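Local atomic coordinates of small COPII coat GTPase SAR1 (Encephalitozoon cuniculi, PDB entry 6VS4), a protein that belongs to the ADP-ribosylation factor family of small P-loop GTPases associated with the COPII coat and is modelled here with bound guanosine-5'-diphosphate. Residues V114-V119 with N146-E151; E120-V125 with S169-I174; V142-K147 with F189-T194. All blocks are in the same frame, centred on the assembly; numbering follows the deposited sequence. Where two conformers were deposited one is given.

Contact 1: V114-V119 with N146-E151; sequences VDVHDV and NKIDLE. With GDP (guanosine-5'-diphosphate), chain D.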
loop_
_atom_site.group_PDB
_atom_site.type_symbol
_atom_site.label_atom_id
_atom_site.label_comp_id
_atom_site.label_asym_id
_atom_site.label_seq_id
_atom_site.Cartn_x
_atom_site.Cartn_y
_atom_site.Cartn_z
ATOM N N VAL A 114 -20.899 7.545 26.857
ATOM C CA VAL A 114 -20.747 6.991 28.198
ATOM C C VAL A 114 -19.501 6.115 28.242
ATOM O O VAL A 114 -19.275 5.295 27.345
ATOM C CB VAL A 114 -21.989 6.174 28.616
ATOM C CG1 VAL A 114 -21.782 5.522 29.994
ATOM C CG2 VAL A 114 -23.232 7.036 28.604
ATOM N N ASP A 115 -18.709 6.268 29.304
ATOM C CA ASP A 115 -17.594 5.365 29.590
ATOM C C ASP A 115 -18.142 4.173 30.375
ATOM O O ASP A 115 -18.443 4.290 31.566
ATOM C CB ASP A 115 -16.505 6.102 30.370
ATOM C CG ASP A 115 -15.282 5.227 30.678
ATOM O OD1 ASP A 115 -15.339 3.991 30.499
ATOM O OD2 ASP A 115 -14.254 5.789 31.123
ATOM N N VAL A 116 -18.248 3.016 29.716
ATOM C CA VAL A 116 -18.828 1.842 30.353
ATOM C C VAL A 116 -17.918 1.274 31.431
ATOM O O VAL A 116 -18.371 0.490 32.272
ATOM C CB VAL A 116 -19.157 0.757 29.310
ATOM C CG1 VAL A 116 -20.027 1.327 28.207
ATOM C CG2 VAL A 116 -17.872 0.164 28.726
ATOM N N HIS A 117 -16.645 1.665 31.446
ATOM C CA HIS A 117 -15.722 1.133 32.440
ATOM C C HIS A 117 -15.830 1.881 33.766
ATOM O O HIS A 117 -15.687 1.279 34.837
ATOM C CB HIS A 117 -14.295 1.189 31.900
ATOM C CG HIS A 117 -13.320 0.391 32.704
ATOM N ND1 HIS A 117 -13.564 -0.909 33.087
ATOM C CD2 HIS A 117 -12.103 0.709 33.204
ATOM C CE1 HIS A 117 -12.537 -1.360 33.784
ATOM N NE2 HIS A 117 -11.638 -0.397 33.870
ATOM N N ASP A 118 -16.064 3.196 33.715
ATOM C CA ASP A 118 -16.143 4.035 34.915
ATOM C C ASP A 118 -17.494 3.832 35.610
ATOM O O ASP A 118 -18.377 4.694 35.607
ATOM C CB ASP A 118 -15.916 5.496 34.548
ATOM C CG ASP A 118 -15.307 6.298 35.682
ATOM O OD1 ASP A 118 -14.444 7.158 35.404
ATOM O OD2 ASP A 118 -15.651 6.038 36.854
ATOM N N VAL A 119 -17.640 2.661 36.236
ATOM C CA VAL A 119 -18.930 2.305 36.824
ATOM C C VAL A 119 -19.268 3.181 38.025
ATOM O O VAL A 119 -20.444 3.480 38.262
ATOM C CB VAL A 119 -18.957 0.812 37.202
ATOM C CG1 VAL A 119 -18.759 -0.049 35.954
ATOM C CG2 VAL A 119 -17.904 0.508 38.246
ATOM N N ASN A 146 -19.103 3.665 25.177
ATOM C CA ASN A 146 -17.727 3.700 24.707
ATOM C C ASN A 146 -16.811 2.934 25.655
ATOM O O ASN A 146 -17.175 2.628 26.793
ATOM C CB ASN A 146 -17.250 5.152 24.566
ATOM C CG ASN A 146 -15.929 5.268 23.824
ATOM O OD1 ASN A 146 -15.649 4.497 22.911
ATOM N ND2 ASN A 146 -15.109 6.238 24.219
ATOM N N LYS A 147 -15.607 2.630 25.159
ATOM C CA LYS A 147 -14.549 1.948 25.910
ATOM C C LYS A 147 -14.910 0.500 26.241
ATOM O O LYS A 147 -14.470 -0.034 27.262
ATOM C CB LYS A 147 -14.186 2.708 27.189
ATOM C CG LYS A 147 -13.885 4.181 26.964
ATOM C CD LYS A 147 -12.998 4.713 28.063
ATOM C CE LYS A 147 -12.849 6.210 27.988
ATOM N NZ LYS A 147 -12.149 6.703 29.195
ATOM N N ILE A 148 -15.673 -0.167 25.369
ATOM C CA ILE A 148 -16.033 -1.552 25.630
ATOM C C ILE A 148 -14.814 -2.459 25.627
ATOM O O ILE A 148 -14.875 -3.568 26.172
ATOM C CB ILE A 148 -17.079 -2.053 24.620
ATOM C CG1 ILE A 148 -16.477 -2.130 23.211
ATOM C CG2 ILE A 148 -18.342 -1.177 24.670
ATOM C CD1 ILE A 148 -17.448 -2.613 22.166
ATOM N N ASP A 149 -13.700 -2.019 25.029
ATOM C CA ASP A 149 -12.465 -2.799 25.085
ATOM C C ASP A 149 -11.970 -2.978 26.519
ATOM O O ASP A 149 -11.302 -3.974 26.822
ATOM C CB ASP A 149 -11.373 -2.140 24.228
ATOM C CG ASP A 149 -11.063 -0.713 24.663
ATOM O OD1 ASP A 149 -11.988 0.122 24.675
ATOM O OD2 ASP A 149 -9.896 -0.425 25.003
ATOM N N LEU A 150 -12.273 -2.029 27.412
ATOM C CA LEU A 150 -11.843 -2.158 28.802
ATOM C C LEU A 150 -12.591 -3.263 29.538
ATOM O O LEU A 150 -12.125 -3.711 30.594
ATOM C CB LEU A 150 -11.995 -0.819 29.524
ATOM C CG LEU A 150 -11.128 0.299 28.931
ATOM C CD1 LEU A 150 -11.265 1.602 29.708
ATOM C CD2 LEU A 150 -9.671 -0.143 28.890
ATOM N N GLU A 151 -13.735 -3.706 29.013
ATOM C CA GLU A 151 -14.430 -4.884 29.523
ATOM C C GLU A 151 -14.086 -6.141 28.743
ATOM O O GLU A 151 -14.711 -7.184 28.960
ATOM C CB GLU A 151 -15.944 -4.664 29.512
ATOM C CG GLU A 151 -16.376 -3.507 30.384
ATOM C CD GLU A 151 -15.875 -3.659 31.810
ATOM O OE1 GLU A 151 -16.075 -4.739 32.415
ATOM O OE2 GLU A 151 -15.268 -2.697 32.323
HETATM P PB GDP D . -13.623 13.980 27.163
HETATM O O1B GDP D . -13.463 14.571 28.576
HETATM O O2B GDP D . -13.352 14.990 26.087
HETATM O O3B GDP D . -15.004 13.326 27.075
HETATM O O3A GDP D . -12.594 12.776 27.042
HETATM P PA GDP D . -11.410 12.433 26.043
HETATM O O1A GDP D . -10.260 13.366 26.386
HETATM O O2A GDP D . -11.866 12.439 24.639
HETATM O "O5'" GDP D . -10.941 10.971 26.481
HETATM C "C5'" GDP D . -10.364 10.657 27.766
HETATM C "C4'" GDP D . -9.468 9.451 27.629
HETATM O "O4'" GDP D . -10.258 8.306 27.235
HETATM C "C3'" GDP D . -8.337 9.582 26.602
HETATM O "O3'" GDP D . -7.089 9.163 27.141
HETATM C "C2'" GDP D . -8.792 8.671 25.457
HETATM O "O2'" GDP D . -7.679 8.097 24.784
HETATM C "C1'" GDP D . -9.558 7.604 26.229
HETATM N N9 GDP D . -10.529 6.849 25.421
HETATM C C8 GDP D . -11.515 7.340 24.605
HETATM N N7 GDP D . -12.207 6.398 24.007
HETATM C C5 GDP D . -11.635 5.217 24.452
HETATM C C6 GDP D . -11.916 3.844 24.129
HETATM O O6 GDP D . -12.804 3.418 23.395
HETATM N N1 GDP D . -11.067 2.972 24.779
HETATM C C2 GDP D . -10.082 3.339 25.656
HETATM N N2 GDP D . -9.363 2.356 26.203
HETATM N N3 GDP D . -9.815 4.602 25.973
HETATM C C4 GDP D . -10.608 5.481 25.331
#
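Lys-147 and Asp-115 meet beside the bound guanosine-5'-diphosphate (GDP), where Asn-146 to Asp-149 spell NKID, the NKxD guanine-recognition motif of small GTPases. Lys-147 NZ forms a salt bridge with Asp-115 OD2 at 3.0 Å, coming from above the carboxylate plane. Its chain, extended beyond CG, runs over one face of the guanine with CG 3.5 Å from GDP C6, and NZ also donates to the ribose O4' and to Asn-49 O. Asp-149 grips the base with both oxygens, OD1 accepting from GDP N1 and OD2 from GDP N2. In the next shell, a short parallel strand pairing holds the motif in place: Asn-146 N donates to Val-114 O at 2.7 Å and Val-116 N to Asn-146 O. With CG anti to the backbone N (chi1 -179°), Asp-115 presents OD2 to the lysine while OD1 accepts from His-117 N at 2.8 Å, an Asx turn that braces the carboxylate. Val-116 CG2 packs on Ile-148 CG2. At the exposed margin, Leu-150 CB makes a CH-pi contact over one face of the His-117 ring. At the ring's edge and in its plane, His-117 ND1 donates to Glu-151 OE2 at 2.6 Å.

Contact 2: E120-V125 with S169-I174; sequences ERFQEV and SQETGI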
loop_
_atom_site.group_PDB
_atom_site.type_symbol
_atom_site.label_atom_id
_atom_site.label_comp_id
_atom_site.label_asym_id
_atom_site.label_seq_id
_atom_site.Cartn_x
_atom_site.Cartn_y
_atom_site.Cartn_z
ATOM N N GLU A 120 -18.267 3.618 38.794
ATOM C CA GLU A 120 -18.544 4.391 40.004
ATOM C C GLU A 120 -19.190 5.739 39.705
ATOM O O GLU A 120 -19.876 6.293 40.576
ATOM C CB GLU A 120 -17.264 4.569 40.825
ATOM C CG GLU A 120 -16.693 3.252 41.364
ATOM C CD GLU A 120 -17.711 2.429 42.161
ATOM O OE1 GLU A 120 -18.497 3.021 42.936
ATOM O OE2 GLU A 120 -17.723 1.186 42.015
ATOM N N ARG A 121 -18.984 6.281 38.502
ATOM C CA ARG A 121 -19.537 7.571 38.119
ATOM C C ARG A 121 -20.828 7.429 37.323
ATOM O O ARG A 121 -21.257 8.388 36.671
ATOM C CB ARG A 121 -18.499 8.366 37.328
ATOM C CG ARG A 121 -17.214 8.617 38.107
ATOM C CD ARG A 121 -16.170 9.295 37.250
ATOM N NE ARG A 121 -16.512 10.671 36.929
ATOM C CZ ARG A 121 -15.955 11.354 35.934
ATOM N NH1 ARG A 121 -15.044 10.776 35.161
ATOM N NH2 ARG A 121 -16.317 12.610 35.706
ATOM N N PHE A 122 -21.475 6.261 37.394
ATOM C CA PHE A 122 -22.730 6.034 36.686
ATOM C C PHE A 122 -23.852 6.917 37.210
ATOM O O PHE A 122 -24.814 7.177 36.480
ATOM C CB PHE A 122 -23.139 4.564 36.785
ATOM C CG PHE A 122 -22.517 3.689 35.733
ATOM C CD1 PHE A 122 -21.741 4.237 34.728
ATOM C CD2 PHE A 122 -22.705 2.315 35.751
ATOM C CE1 PHE A 122 -21.165 3.429 33.751
ATOM C CE2 PHE A 122 -22.134 1.502 34.781
ATOM C CZ PHE A 122 -21.361 2.058 33.783
ATOM N N GLN A 123 -23.752 7.374 38.460
ATOM C CA GLN A 123 -24.756 8.286 38.995
ATOM C C GLN A 123 -24.670 9.654 38.330
ATOM O O GLN A 123 -25.701 10.264 38.025
ATOM C CB GLN A 123 -24.597 8.402 40.510
ATOM C CG GLN A 123 -25.737 9.142 41.184
ATOM C CD GLN A 123 -27.085 8.509 40.905
ATOM O OE1 GLN A 123 -27.195 7.295 40.748
ATOM N NE2 GLN A 123 -28.122 9.335 40.844
ATOM N N GLU A 124 -23.454 10.149 38.085
ATOM C CA GLU A 124 -23.310 11.368 37.294
ATOM C C GLU A 124 -23.868 11.179 35.892
ATOM O O GLU A 124 -24.527 12.076 35.355
ATOM C CB GLU A 124 -21.844 11.787 37.200
ATOM C CG GLU A 124 -21.136 12.007 38.509
ATOM C CD GLU A 124 -19.732 12.532 38.297
ATOM O OE1 GLU A 124 -19.556 13.402 37.418
ATOM O OE2 GLU A 124 -18.808 12.071 38.998
ATOM N N VAL A 125 -23.615 10.018 35.284
ATOM C CA VAL A 125 -24.070 9.780 33.916
ATOM C C VAL A 125 -25.587 9.857 33.839
ATOM O O VAL A 125 -26.146 10.501 32.944
ATOM C CB VAL A 125 -23.553 8.426 33.396
ATOM C CG1 VAL A 125 -24.176 8.109 32.046
ATOM C CG2 VAL A 125 -22.032 8.431 33.297
ATOM N N SER A 169 -28.091 -0.171 30.945
ATOM C CA SER A 169 -29.305 0.632 30.855
ATOM C C SER A 169 -29.918 0.862 32.231
ATOM O O SER A 169 -30.453 1.943 32.504
ATOM C CB SER A 169 -30.307 -0.039 29.917
ATOM O OG SER A 169 -29.964 0.198 28.560
ATOM N N GLN A 170 -29.838 -0.139 33.117
ATOM C CA GLN A 170 -30.418 0.002 34.452
ATOM C C GLN A 170 -29.676 1.054 35.268
ATOM O O GLN A 170 -30.298 1.845 35.981
ATOM C CB GLN A 170 -30.403 -1.343 35.182
ATOM C CG GLN A 170 -30.834 -1.257 36.634
ATOM C CD GLN A 170 -30.778 -2.593 37.354
ATOM O OE1 GLN A 170 -31.778 -3.059 37.898
ATOM N NE2 GLN A 170 -29.600 -3.194 37.399
ATOM N N GLU A 171 -28.348 1.103 35.146
ATOM C CA GLU A 171 -27.549 1.987 35.987
ATOM C C GLU A 171 -27.504 3.420 35.466
ATOM O O GLU A 171 -27.332 4.345 36.263
ATOM C CB GLU A 171 -26.122 1.443 36.110
ATOM C CG GLU A 171 -26.014 0.105 36.829
ATOM C CD GLU A 171 -26.260 0.217 38.324
ATOM O OE1 GLU A 171 -27.228 -0.398 38.827
ATOM O OE2 GLU A 171 -25.488 0.936 38.995
ATOM N N THR A 172 -27.659 3.635 34.155
ATOM C CA THR A 172 -27.606 4.982 33.598
ATOM C C THR A 172 -28.980 5.549 33.270
ATOM O O THR A 172 -29.081 6.742 32.968
ATOM C CB THR A 172 -26.747 5.027 32.320
ATOM O OG1 THR A 172 -27.396 4.300 31.272
ATOM C CG2 THR A 172 -25.369 4.441 32.568
ATOM N N GLY A 173 -30.026 4.730 33.289
ATOM C CA GLY A 173 -31.338 5.203 32.911
ATOM C C GLY A 173 -31.540 5.380 31.425
ATOM O O GLY A 173 -32.611 5.846 31.013
ATOM N N ILE A 174 -30.548 5.037 30.611
ATOM C CA ILE A 174 -30.622 5.207 29.168
ATOM C C ILE A 174 -31.316 3.991 28.570
ATOM O O ILE A 174 -30.844 2.859 28.718
ATOM C CB ILE A 174 -29.223 5.401 28.565
ATOM C CG1 ILE A 174 -28.525 6.584 29.244
ATOM C CG2 ILE A 174 -29.317 5.597 27.045
ATOM C CD1 ILE A 174 -27.061 6.728 28.893
#
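Phe-122, in the first turn of helix 122-135, packs against Glu-171 and Thr-172 at the C-terminal end of helix 162-172, bringing together two helices of the P-loop GTPase fold. Across the contact the ring meets aliphatic carbons. Phe-122 CD2 lies 3.5 Å from Glu-171 CB; the two side chains cross at about a right angle, and it is the aliphatic CB and CG of the glutamate, not its carboxylate, that meet the ring. Thr-172 CG2 sits over one face of the same ring, offset toward the rim and 4.2 Å from Phe-122 CD1.

Aliphatic packing continues the seam. Val-125 and Thr-172 lie side by side and point the same way, with Val-125 CG1 3.9 Å from Thr-172 CG2. A looser touch of 4.5 Å joins Val-125 CG1 to Ile-174 CD1, and both residues also rest on Phe-112 and Val-114 of strand 109-115.

Polar bonds stay within each partner or lead outside the pair. Thr-172 has OG1 between its backbone N and carbonyl carbon (chi1 68°), which turns the hydroxyl back to Leu-168 O and the methyl to Phe-122 and Val-125. Gly-173, with a positive phi, is the first residue to leave the helix. On the other partner, Arg-121, at the N-cap position, makes a salt bridge with Asp-48.

No hydrogen bond crosses between the two segments. The contact therefore rests on apolar packing, with 230 Å² buried in all and the charged end of Glu-171 kept at its margin.

Contact 3: V142-K147 with F189-T194; sequences VVLMNK and FYVTIT. With GDP (guanosine-5'-diphosphate), chain D.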
loop_
_atom_site.group_PDB
_atom_site.type_symbol
_atom_site.label_atom_id
_atom_site.label_comp_id
_atom_site.label_asym_id
_atom_site.label_seq_id
_atom_site.Cartn_x
_atom_site.Cartn_y
_atom_site.Cartn_z
ATOM N N VAL A 142 -28.443 9.748 19.883
ATOM C CA VAL A 142 -27.682 8.521 19.710
ATOM C C VAL A 142 -26.736 8.387 20.896
ATOM O O VAL A 142 -26.075 9.357 21.290
ATOM C CB VAL A 142 -26.943 8.491 18.355
ATOM C CG1 VAL A 142 -25.853 9.539 18.273
ATOM C CG2 VAL A 142 -26.372 7.118 18.114
ATOM N N VAL A 143 -26.728 7.209 21.512
ATOM C CA VAL A 143 -25.921 6.941 22.694
ATOM C C VAL A 143 -24.777 6.012 22.309
ATOM O O VAL A 143 -25.000 4.926 21.757
ATOM C CB VAL A 143 -26.761 6.339 23.829
ATOM C CG1 VAL A 143 -25.867 5.975 24.996
ATOM C CG2 VAL A 143 -27.807 7.330 24.263
ATOM N N LEU A 144 -23.555 6.442 22.596
ATOM C CA LEU A 144 -22.366 5.632 22.383
ATOM C C LEU A 144 -21.908 5.091 23.728
ATOM O O LEU A 144 -21.422 5.843 24.575
ATOM C CB LEU A 144 -21.265 6.445 21.705
ATOM C CG LEU A 144 -21.636 7.061 20.343
ATOM C CD1 LEU A 144 -20.459 7.805 19.708
ATOM C CD2 LEU A 144 -22.165 5.998 19.419
ATOM N N MET A 145 -22.101 3.798 23.943
ATOM C CA MET A 145 -21.465 3.128 25.073
ATOM C C MET A 145 -20.022 2.862 24.657
ATOM O O MET A 145 -19.747 1.974 23.846
ATOM C CB MET A 145 -22.215 1.852 25.443
ATOM C CG MET A 145 -23.649 2.085 25.923
ATOM S SD MET A 145 -23.770 2.775 27.591
ATOM C CE MET A 145 -25.544 2.866 27.813
ATOM N N ASN A 146 -19.103 3.665 25.177
ATOM C CA ASN A 146 -17.727 3.700 24.707
ATOM C C ASN A 146 -16.811 2.934 25.655
ATOM O O ASN A 146 -17.175 2.628 26.793
ATOM C CB ASN A 146 -17.250 5.152 24.566
ATOM C CG ASN A 146 -15.929 5.268 23.824
ATOM O OD1 ASN A 146 -15.649 4.497 22.911
ATOM N ND2 ASN A 146 -15.109 6.238 24.219
ATOM N N LYS A 147 -15.607 2.630 25.159
ATOM C CA LYS A 147 -14.549 1.948 25.910
ATOM C C LYS A 147 -14.910 0.500 26.241
ATOM O O LYS A 147 -14.470 -0.034 27.262
ATOM C CB LYS A 147 -14.186 2.708 27.189
ATOM C CG LYS A 147 -13.885 4.181 26.964
ATOM C CD LYS A 147 -12.998 4.713 28.063
ATOM C CE LYS A 147 -12.849 6.210 27.988
ATOM N NZ LYS A 147 -12.149 6.703 29.195
ATOM N N PHE A 189 -25.499 2.451 20.904
ATOM C CA PHE A 189 -24.477 1.733 20.157
ATOM C C PHE A 189 -23.289 1.447 21.065
ATOM O O PHE A 189 -22.982 2.225 21.972
ATOM C CB PHE A 189 -24.016 2.527 18.924
ATOM C CG PHE A 189 -25.075 2.689 17.861
ATOM C CD1 PHE A 189 -26.072 3.641 17.994
ATOM C CD2 PHE A 189 -25.054 1.899 16.715
ATOM C CE1 PHE A 189 -27.036 3.796 17.014
ATOM C CE2 PHE A 189 -26.019 2.046 15.730
ATOM C CZ PHE A 189 -27.009 3.000 15.877
ATOM N N TYR A 190 -22.629 0.320 20.817
ATOM C CA TYR A 190 -21.500 -0.136 21.621
ATOM C C TYR A 190 -20.241 -0.063 20.767
ATOM O O TYR A 190 -20.160 -0.710 19.716
ATOM C CB TYR A 190 -21.746 -1.549 22.156
ATOM C CG TYR A 190 -23.054 -1.637 22.908
ATOM C CD1 TYR A 190 -23.099 -1.438 24.280
ATOM C CD2 TYR A 190 -24.247 -1.871 22.239
ATOM C CE1 TYR A 190 -24.293 -1.491 24.971
ATOM C CE2 TYR A 190 -25.438 -1.919 22.910
ATOM C CZ TYR A 190 -25.461 -1.732 24.281
ATOM O OH TYR A 190 -26.656 -1.786 24.954
ATOM N N VAL A 191 -19.280 0.754 21.201
ATOM C CA VAL A 191 -18.138 1.128 20.378
ATOM C C VAL A 191 -16.875 1.188 21.229
ATOM O O VAL A 191 -16.923 1.271 22.459
ATOM C CB VAL A 191 -18.362 2.492 19.680
ATOM C CG1 VAL A 191 -19.552 2.439 18.722
ATOM C CG2 VAL A 191 -18.565 3.585 20.713
ATOM N N THR A 192 -15.734 1.139 20.545
ATOM C CA THR A 192 -14.428 1.530 21.082
ATOM C C THR A 192 -13.919 2.610 20.137
ATOM O O THR A 192 -13.459 2.314 19.030
ATOM C CB THR A 192 -13.436 0.371 21.172
ATOM O OG1 THR A 192 -13.836 -0.541 22.197
ATOM C CG2 THR A 192 -12.048 0.892 21.501
ATOM N N ILE A 193 -14.032 3.865 20.572
ATOM C CA ILE A 193 -13.766 4.986 19.684
ATOM C C ILE A 193 -12.293 5.035 19.304
ATOM O O ILE A 193 -11.949 5.465 18.200
ATOM C CB ILE A 193 -14.253 6.284 20.352
ATOM C CG1 ILE A 193 -15.782 6.301 20.350
ATOM C CG2 ILE A 193 -13.703 7.516 19.640
ATOM C CD1 ILE A 193 -16.400 7.440 21.132
ATOM N N THR A 194 -11.405 4.561 20.181
ATOM C CA THR A 194 -9.971 4.602 19.910
ATOM C C THR A 194 -9.460 3.443 19.058
ATOM O O THR A 194 -8.279 3.446 18.704
ATOM C CB THR A 194 -9.184 4.639 21.215
ATOM O OG1 THR A 194 -9.625 3.570 22.060
ATOM C CG2 THR A 194 -9.402 5.975 21.910
HETATM P PB GDP D . -13.623 13.980 27.163
HETATM O O1B GDP D . -13.463 14.571 28.576
HETATM O O2B GDP D . -13.352 14.990 26.087
HETATM O O3B GDP D . -15.004 13.326 27.075
HETATM O O3A GDP D . -12.594 12.776 27.042
HETATM P PA GDP D . -11.410 12.433 26.043
HETATM O O1A GDP D . -10.260 13.366 26.386
HETATM O O2A GDP D . -11.866 12.439 24.639
HETATM O "O5'" GDP D . -10.941 10.971 26.481
HETATM C "C5'" GDP D . -10.364 10.657 27.766
HETATM C "C4'" GDP D . -9.468 9.451 27.629
HETATM O "O4'" GDP D . -10.258 8.306 27.235
HETATM C "C3'" GDP D . -8.337 9.582 26.602
HETATM O "O3'" GDP D . -7.089 9.163 27.141
HETATM C "C2'" GDP D . -8.792 8.671 25.457
HETATM O "O2'" GDP D . -7.679 8.097 24.784
HETATM C "C1'" GDP D . -9.558 7.604 26.229
HETATM N N9 GDP D . -10.529 6.849 25.421
HETATM C C8 GDP D . -11.515 7.340 24.605
HETATM N N7 GDP D . -12.207 6.398 24.007
HETATM C C5 GDP D . -11.635 5.217 24.452
HETATM C C6 GDP D . -11.916 3.844 24.129
HETATM O O6 GDP D . -12.804 3.418 23.395
HETATM N N1 GDP D . -11.067 2.972 24.779
HETATM C C2 GDP D . -10.082 3.339 25.656
HETATM N N2 GDP D . -9.363 2.356 26.203
HETATM N N3 GDP D . -9.815 4.602 25.973
HETATM C C4 GDP D . -10.608 5.481 25.331
#
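Phe-189 and Tyr-190 of the edge strand 186-190 pair in parallel with Leu-144 and Met-145 of strand 141-146, closing one side of the central sheet of the P-loop GTPase fold. The strand part is tight. Phe-189 N donates to Val-143 O at 2.7 Å, Met-145 N to Phe-189 O at the same 2.7 Å, and Val-191 N to Met-145 O, a regular ladder reinforced by CA-H...O contacts.

On one face of the sheet, Val-142 CG2 presses on the Phe-189 ring 3.5 Å from CD1, the side chains crossing at about a right angle. With CG1 between the backbone N and the carbonyl carbon (chi1 67°), CG2 is the valine branch left anti to N, and it reaches the ring. Leu-144 CD2 touches Phe-189 CB and Leu-144 CB meets Val-191 CG2, while helix 204-223 covers this face through Ala-208. On the face of Met-145 and Tyr-190, the two side chains run side by side, with Met-145 CB 3.6 Å from Tyr-190 CD1. The methionine then bends away to meet Val-116.

Packing is looser between Leu-144 CD1 and Ile-193 CD1, 4.3 Å apart, and partly exposed Thr-194 makes no contact with 142-147 but lies against the guanine of GDP. Thr-192 CG2 approaches GDP O6, its OG1 bonding to Asp-149. Asn-146 keeps a tight spot here: ND2 donates to Ala-50 O, and OD1 accepts from Ile-193 N at 2.9 Å, in the carbonyl plane, with an N-H...O angle of 152°.

Overall arrangement
Contacts 1 and 3 share Asn-146 and Lys-147, join the end of strand 141-146 to its neighbours 109-115 and 186-190, and both touch GDP. Contact 3, its centre about 7 Å from the centre of the chain, is wholly buried and built on a backbone ladder. Contact 1, centred about 14 Å from it, adds a salt bridge and a polar grip on the base, and runs out to exposed His-117, Leu-150 and Glu-151. Contact 2, centred about 17 Å from it, is mostly buried yet joins helices without hydrogen bonds. The Phe-122 ring packs against the backbone oxygens of Asp-115 and Val-116; Ile-174, just past helix 162-172, reaches Val-114, Val-143 and Met-145 of the sheet.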